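Local coordinates for protein orotidine-5-phosphate decarboxylase/orotate phosphoribosyltransferase, putative (Ompdcase-oprtase, putative) (Leishmania infantum, PDB 3QW3) that probably catalyses, through this decarboxylase domain of a bifunctional UMP synthase, the conversion of orotidine 5'-phosphate to UMP and carbon dioxide, the last step of de novo UMP biosynthesis, at residues 20-34 / 55-69. Sequence-based numbering, arbitrary orientation. Where two conformers were deposited one is given.
Sequences LDPRAKTAAAAVEEC and FEFFGAEGWAALSEV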
loop_
_atom_site.group_PDB
_atom_site.type_symbol
_atom_site.label_atom_id
_atom_site.label_comp_id
_atom_site.label_asym_id
_atom_site.label_seq_id
_atom_site.Cartn_x
_atom_site.Cartn_y
_atom_site.Cartn_z
ATOM N N LEU A 20 -13.287 -4.873 11.321
ATOM C CA LEU A 20 -13.238 -3.959 12.447
ATOM C C LEU A 20 -12.873 -2.588 11.905
ATOM O O LEU A 20 -11.696 -2.276 11.697
ATOM C CB LEU A 20 -12.273 -4.443 13.531
ATOM C CG LEU A 20 -12.658 -5.799 14.145
ATOM C CD1 LEU A 20 -11.566 -6.291 15.078
ATOM C CD2 LEU A 20 -14.008 -5.729 14.861
ATOM N N ASP A 21 -13.917 -1.807 11.646
ATOM C CA ASP A 21 -13.826 -0.522 10.964
ATOM C C ASP A 21 -14.521 0.530 11.832
ATOM O O ASP A 21 -15.620 0.980 11.504
ATOM C CB ASP A 21 -14.510 -0.620 9.593
ATOM C CG ASP A 21 -13.979 -1.764 8.752
ATOM O OD1 ASP A 21 -12.934 -1.589 8.102
ATOM O OD2 ASP A 21 -14.611 -2.846 8.730
ATOM N N PRO A 22 -13.881 0.923 12.947
ATOM C CA PRO A 22 -14.561 1.750 13.950
ATOM C C PRO A 22 -15.007 3.112 13.410
ATOM O O PRO A 22 -14.255 3.760 12.679
ATOM C CB PRO A 22 -13.505 1.918 15.046
ATOM C CG PRO A 22 -12.196 1.660 14.374
ATOM C CD PRO A 22 -12.485 0.635 13.324
ATOM N N ARG A 23 -16.225 3.516 13.765
ATOM C CA ARG A 23 -16.764 4.830 13.397
ATOM C C ARG A 23 -16.528 5.870 14.496
ATOM O O ARG A 23 -16.764 7.066 14.291
ATOM C CB ARG A 23 -18.261 4.731 13.087
ATOM N N ALA A 24 -16.056 5.404 15.650
ATOM C CA ALA A 24 -15.822 6.254 16.825
ATOM C C ALA A 24 -14.859 7.405 16.546
ATOM O O ALA A 24 -13.987 7.298 15.683
ATOM C CB ALA A 24 -15.317 5.421 17.977
ATOM N N LYS A 25 -15.020 8.495 17.296
ATOM C CA LYS A 25 -14.282 9.738 17.044
ATOM C C LYS A 25 -12.988 9.906 17.848
ATOM O O LYS A 25 -12.215 10.832 17.596
ATOM C CB LYS A 25 -15.210 10.952 17.207
ATOM C CG LYS A 25 -15.736 11.525 15.877
ATOM C CD LYS A 25 -16.127 10.433 14.869
ATOM C CE LYS A 25 -15.990 10.908 13.421
ATOM N NZ LYS A 25 -14.605 11.344 13.076
ATOM N N THR A 26 -12.754 9.014 18.806
ATOM C CA THR A 26 -11.486 8.967 19.535
ATOM C C THR A 26 -10.938 7.545 19.520
ATOM O O THR A 26 -11.697 6.587 19.328
ATOM C CB THR A 26 -11.629 9.421 21.007
ATOM O OG1 THR A 26 -12.514 8.530 21.701
ATOM C CG2 THR A 26 -12.148 10.855 21.102
ATOM N N ALA A 27 -9.631 7.409 19.734
ATOM C CA ALA A 27 -8.990 6.098 19.833
ATOM C C ALA A 27 -9.601 5.230 20.940
ATOM O O ALA A 27 -9.904 4.055 20.718
ATOM C CB ALA A 27 -7.492 6.246 20.037
ATOM N N ALA A 28 -9.785 5.816 22.124
ATOM C CA ALA A 28 -10.343 5.097 23.273
ATOM C C ALA A 28 -11.744 4.561 22.985
ATOM O O ALA A 28 -12.053 3.414 23.319
ATOM C CB ALA A 28 -10.351 5.984 24.516
ATOM N N ALA A 29 -12.577 5.387 22.358
ATOM C CA ALA A 29 -13.918 4.972 21.958
ATOM C C ALA A 29 -13.877 3.891 20.872
ATOM O O ALA A 29 -14.698 2.967 20.889
ATOM C CB ALA A 29 -14.747 6.168 21.508
ATOM N N ALA A 30 -12.916 4.003 19.948
ATOM C CA ALA A 30 -12.734 3.007 18.881
ATOM C C ALA A 30 -12.432 1.624 19.443
ATOM O O ALA A 30 -12.988 0.632 18.975
ATOM C CB ALA A 30 -11.634 3.441 17.904
ATOM N N VAL A 31 -11.551 1.568 20.444
ATOM C CA VAL A 31 -11.221 0.317 21.131
ATOM C C VAL A 31 -12.474 -0.314 21.746
ATOM O O VAL A 31 -12.716 -1.512 21.578
ATOM C CB VAL A 31 -10.138 0.516 22.215
ATOM C CG1 VAL A 31 -9.864 -0.789 22.972
ATOM C CG2 VAL A 31 -8.849 1.022 21.587
ATOM N N GLU A 32 -13.267 0.497 22.445
ATOM C CA GLU A 32 -14.486 -0.005 23.086
ATOM C C GLU A 32 -15.506 -0.519 22.071
ATOM O O GLU A 32 -16.094 -1.590 22.268
ATOM C CB GLU A 32 -15.102 1.045 24.018
ATOM C CG GLU A 32 -14.254 1.325 25.267
ATOM C CD GLU A 32 -13.785 0.054 25.974
ATOM O OE1 GLU A 32 -14.642 -0.766 26.377
ATOM O OE2 GLU A 32 -12.555 -0.125 26.130
ATOM N N GLU A 33 -15.690 0.240 20.992
ATOM C CA GLU A 33 -16.553 -0.141 19.876
ATOM C C GLU A 33 -16.146 -1.499 19.287
ATOM O O GLU A 33 -16.996 -2.362 19.056
ATOM C CB GLU A 33 -16.511 0.940 18.789
ATOM C CG GLU A 33 -17.395 0.671 17.573
ATOM C CD GLU A 33 -17.243 1.721 16.481
ATOM O OE1 GLU A 33 -16.632 2.777 16.735
ATOM O OE2 GLU A 33 -17.743 1.495 15.361
ATOM N N CYS A 34 -14.848 -1.674 19.040
ATOM C CA CYS A 34 -14.335 -2.938 18.506
ATOM C C CYS A 34 -14.491 -4.089 19.503
ATOM O O CYS A 34 -14.892 -5.190 19.124
ATOM C CB CYS A 34 -12.878 -2.800 18.077
ATOM S SG CYS A 34 -12.651 -1.754 16.619
ATOM N N PHE A 55 -7.244 3.098 12.170
ATOM C CA PHE A 55 -6.432 3.208 13.377
ATOM C C PHE A 55 -5.297 4.219 13.221
ATOM O O PHE A 55 -5.005 4.969 14.150
ATOM C CB PHE A 55 -5.931 1.838 13.830
ATOM C CG PHE A 55 -7.009 0.986 14.433
ATOM C CD1 PHE A 55 -7.317 1.099 15.790
ATOM C CD2 PHE A 55 -7.730 0.093 13.651
ATOM C CE1 PHE A 55 -8.328 0.311 16.360
ATOM C CE2 PHE A 55 -8.746 -0.693 14.210
ATOM C CZ PHE A 55 -9.042 -0.580 15.566
ATOM N N GLU A 56 -4.684 4.254 12.037
ATOM C CA GLU A 56 -3.663 5.257 11.729
ATOM C C GLU A 56 -4.220 6.677 11.891
ATOM O O GLU A 56 -3.499 7.587 12.309
ATOM C CB GLU A 56 -3.112 5.063 10.308
ATOM C CG GLU A 56 -2.019 6.075 9.950
ATOM C CD GLU A 56 -1.557 5.990 8.508
ATOM O OE1 GLU A 56 -1.296 7.058 7.911
ATOM O OE2 GLU A 56 -1.441 4.866 7.973
ATOM N N PHE A 57 -5.504 6.842 11.571
ATOM C CA PHE A 57 -6.213 8.129 11.662
ATOM C C PHE A 57 -6.070 8.785 13.039
ATOM O O PHE A 57 -5.945 10.008 13.138
ATOM C CB PHE A 57 -7.699 7.928 11.312
ATOM C CG PHE A 57 -8.528 9.193 11.340
ATOM C CD1 PHE A 57 -9.090 9.651 12.530
ATOM C CD2 PHE A 57 -8.780 9.897 10.167
ATOM C CE1 PHE A 57 -9.866 10.816 12.558
ATOM C CE2 PHE A 57 -9.562 11.057 10.181
ATOM C CZ PHE A 57 -10.102 11.515 11.381
ATOM N N PHE A 58 -6.075 7.975 14.093
ATOM C CA PHE A 58 -5.982 8.498 15.458
ATOM C C PHE A 58 -4.567 8.856 15.908
ATOM O O PHE A 58 -4.356 9.245 17.059
ATOM C CB PHE A 58 -6.655 7.545 16.447
ATOM C CG PHE A 58 -8.126 7.395 16.215
ATOM C CD1 PHE A 58 -8.984 8.476 16.412
ATOM C CD2 PHE A 58 -8.655 6.187 15.786
ATOM C CE1 PHE A 58 -10.346 8.352 16.181
ATOM C CE2 PHE A 58 -10.021 6.052 15.561
ATOM C CZ PHE A 58 -10.865 7.140 15.760
ATOM N N GLY A 59 -3.607 8.722 14.998
ATOM C CA GLY A 59 -2.236 9.158 15.247
ATOM C C GLY A 59 -1.502 8.332 16.280
ATOM O O GLY A 59 -1.514 7.101 16.225
ATOM N N ALA A 60 -0.872 9.019 17.230
ATOM C CA ALA A 60 -0.094 8.364 18.278
ATOM C C ALA A 60 -0.924 7.287 18.966
ATOM O O ALA A 60 -0.531 6.117 18.999
ATOM C CB ALA A 60 0.411 9.388 19.288
ATOM N N GLU A 61 -2.095 7.680 19.460
ATOM C CA GLU A 61 -2.984 6.771 20.179
ATOM C C GLU A 61 -3.505 5.639 19.297
ATOM O O GLU A 61 -3.910 4.591 19.799
ATOM C CB GLU A 61 -4.158 7.542 20.773
ATOM C CG GLU A 61 -3.782 8.464 21.919
ATOM C CD GLU A 61 -4.982 8.863 22.752
ATOM O OE1 GLU A 61 -5.928 9.462 22.192
ATOM O OE2 GLU A 61 -4.979 8.579 23.970
ATOM N N GLY A 62 -3.481 5.861 17.985
ATOM C CA GLY A 62 -3.963 4.888 17.010
ATOM C C GLY A 62 -3.279 3.532 16.999
ATOM O O GLY A 62 -3.959 2.502 16.952
ATOM N N TRP A 63 -1.941 3.526 17.014
ATOM C CA TRP A 63 -1.160 2.277 17.021
ATOM C C TRP A 63 -1.474 1.451 18.252
ATOM O O TRP A 63 -1.703 0.242 18.161
ATOM C CB TRP A 63 0.354 2.537 16.987
ATOM C CG TRP A 63 1.174 1.253 16.952
ATOM C CD1 TRP A 63 1.680 0.638 15.843
ATOM C CD2 TRP A 63 1.560 0.432 18.070
ATOM N NE1 TRP A 63 2.359 -0.501 16.197
ATOM C CE2 TRP A 63 2.299 -0.652 17.556
ATOM C CE3 TRP A 63 1.358 0.513 19.451
ATOM C CZ2 TRP A 63 2.836 -1.648 18.375
ATOM C CZ3 TRP A 63 1.889 -0.477 20.263
ATOM C CH2 TRP A 63 2.619 -1.543 19.722
ATOM N N ALA A 64 -1.481 2.119 19.403
ATOM C CA ALA A 64 -1.729 1.457 20.687
ATOM C C ALA A 64 -3.146 0.888 20.716
ATOM O O ALA A 64 -3.369 -0.203 21.236
ATOM C CB ALA A 64 -1.507 2.416 21.850
ATOM N N ALA A 65 -4.084 1.635 20.138
ATOM C CA ALA A 65 -5.472 1.202 20.023
ATOM C C ALA A 65 -5.582 -0.056 19.162
ATOM O O ALA A 65 -6.287 -1.002 19.523
ATOM C CB ALA A 65 -6.341 2.323 19.454
ATOM N N LEU A 66 -4.876 -0.065 18.032
ATOM C CA LEU A 66 -4.866 -1.226 17.142
ATOM C C LEU A 66 -4.267 -2.436 17.848
ATOM O O LEU A 66 -4.798 -3.540 17.740
ATOM C CB LEU A 66 -4.098 -0.919 15.847
ATOM C CG LEU A 66 -3.963 -2.044 14.811
ATOM C CD1 LEU A 66 -5.324 -2.643 14.428
ATOM C CD2 LEU A 66 -3.231 -1.533 13.578
ATOM N N SER A 67 -3.176 -2.218 18.582
ATOM C CA SER A 67 -2.532 -3.295 19.333
ATOM C C SER A 67 -3.502 -3.891 20.347
ATOM O O SER A 67 -3.632 -5.117 20.445
ATOM C CB SER A 67 -1.257 -2.806 20.033
ATOM O OG SER A 67 -0.644 -3.872 20.743
ATOM N N GLU A 68 -4.195 -3.015 21.072
ATOM C CA GLU A 68 -5.166 -3.419 22.087
ATOM C C GLU A 68 -6.353 -4.182 21.485
ATOM O O GLU A 68 -6.801 -5.184 22.047
ATOM C CB GLU A 68 -5.647 -2.201 22.888
ATOM C CG GLU A 68 -6.617 -2.541 24.017
ATOM C CD GLU A 68 -6.885 -1.380 24.969
ATOM O OE1 GLU A 68 -7.541 -1.621 26.006
ATOM O OE2 GLU A 68 -6.453 -0.238 24.690
ATOM N N VAL A 69 -6.855 -3.711 20.344
ATOM C CA VAL A 69 -7.966 -4.382 19.661
ATOM C C VAL A 69 -7.559 -5.786 19.194
ATOM O O VAL A 69 -8.315 -6.742 19.372
ATOM C CB VAL A 69 -8.545 -3.519 18.493
ATOM C CG1 VAL A 69 -9.540 -4.315 17.652
ATOM C CG2 VAL A 69 -9.215 -2.268 19.038
HETATM O O HOH W 1 -8.111 9.814 20.070
HETATM O O HOH W 2 -8.750 8.551 22.994
#
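Helices 27-34 and 60-69 run side by side in the same direction, their axes 9.4 Å apart and inclined by only 16°, with A27 beside F58, in the turn just before the second helix, and V31 beside V69 farther along. F58 presses one ring face against the backbone where the first helix begins, with A27 N 3.5 Å above the plane and offset toward the rim. A24 O meets the same ring at its edge, 3.1 Å from CZ, and K25 O also lies near the ring plane. F57 CD1 lies over the rim of the opposite face. The alanines A27 and A65 meet between the helices, A27 CB touching E61 CB and A65 CB, and V31 CG2 comes within 3.5 Å of A65 CB. V31 CG1, anti to its backbone N (chi1 177°), instead reaches the E68 carboxylate, 3.6 Å from CD. This is the pairing of the helices after the first and second strands of a TIM barrel, 16-20 and 47-50, the second reached by way of the short helix 52-56. Nearer the barrel, V69 CG1 lies 3.7 Å from C34 CB and also packs on L20 CD1. C34 SG approaches the edge of the F55 ring, 3.9 Å from CZ, in a sulfur-aromatic contact, while P22 CG meets that ring obliquely. Two waters link the first turn of helix 27-34, where T26 is the N-cap, to E61: they accept from A27 N and A28 N and both donate to E61 OE1, probably favouring a charged carboxylate. Beyond this helix pair, F57 meets H102 of the second subunit edge-to-face, and E56 forms a salt bridge with R85 of that subunit.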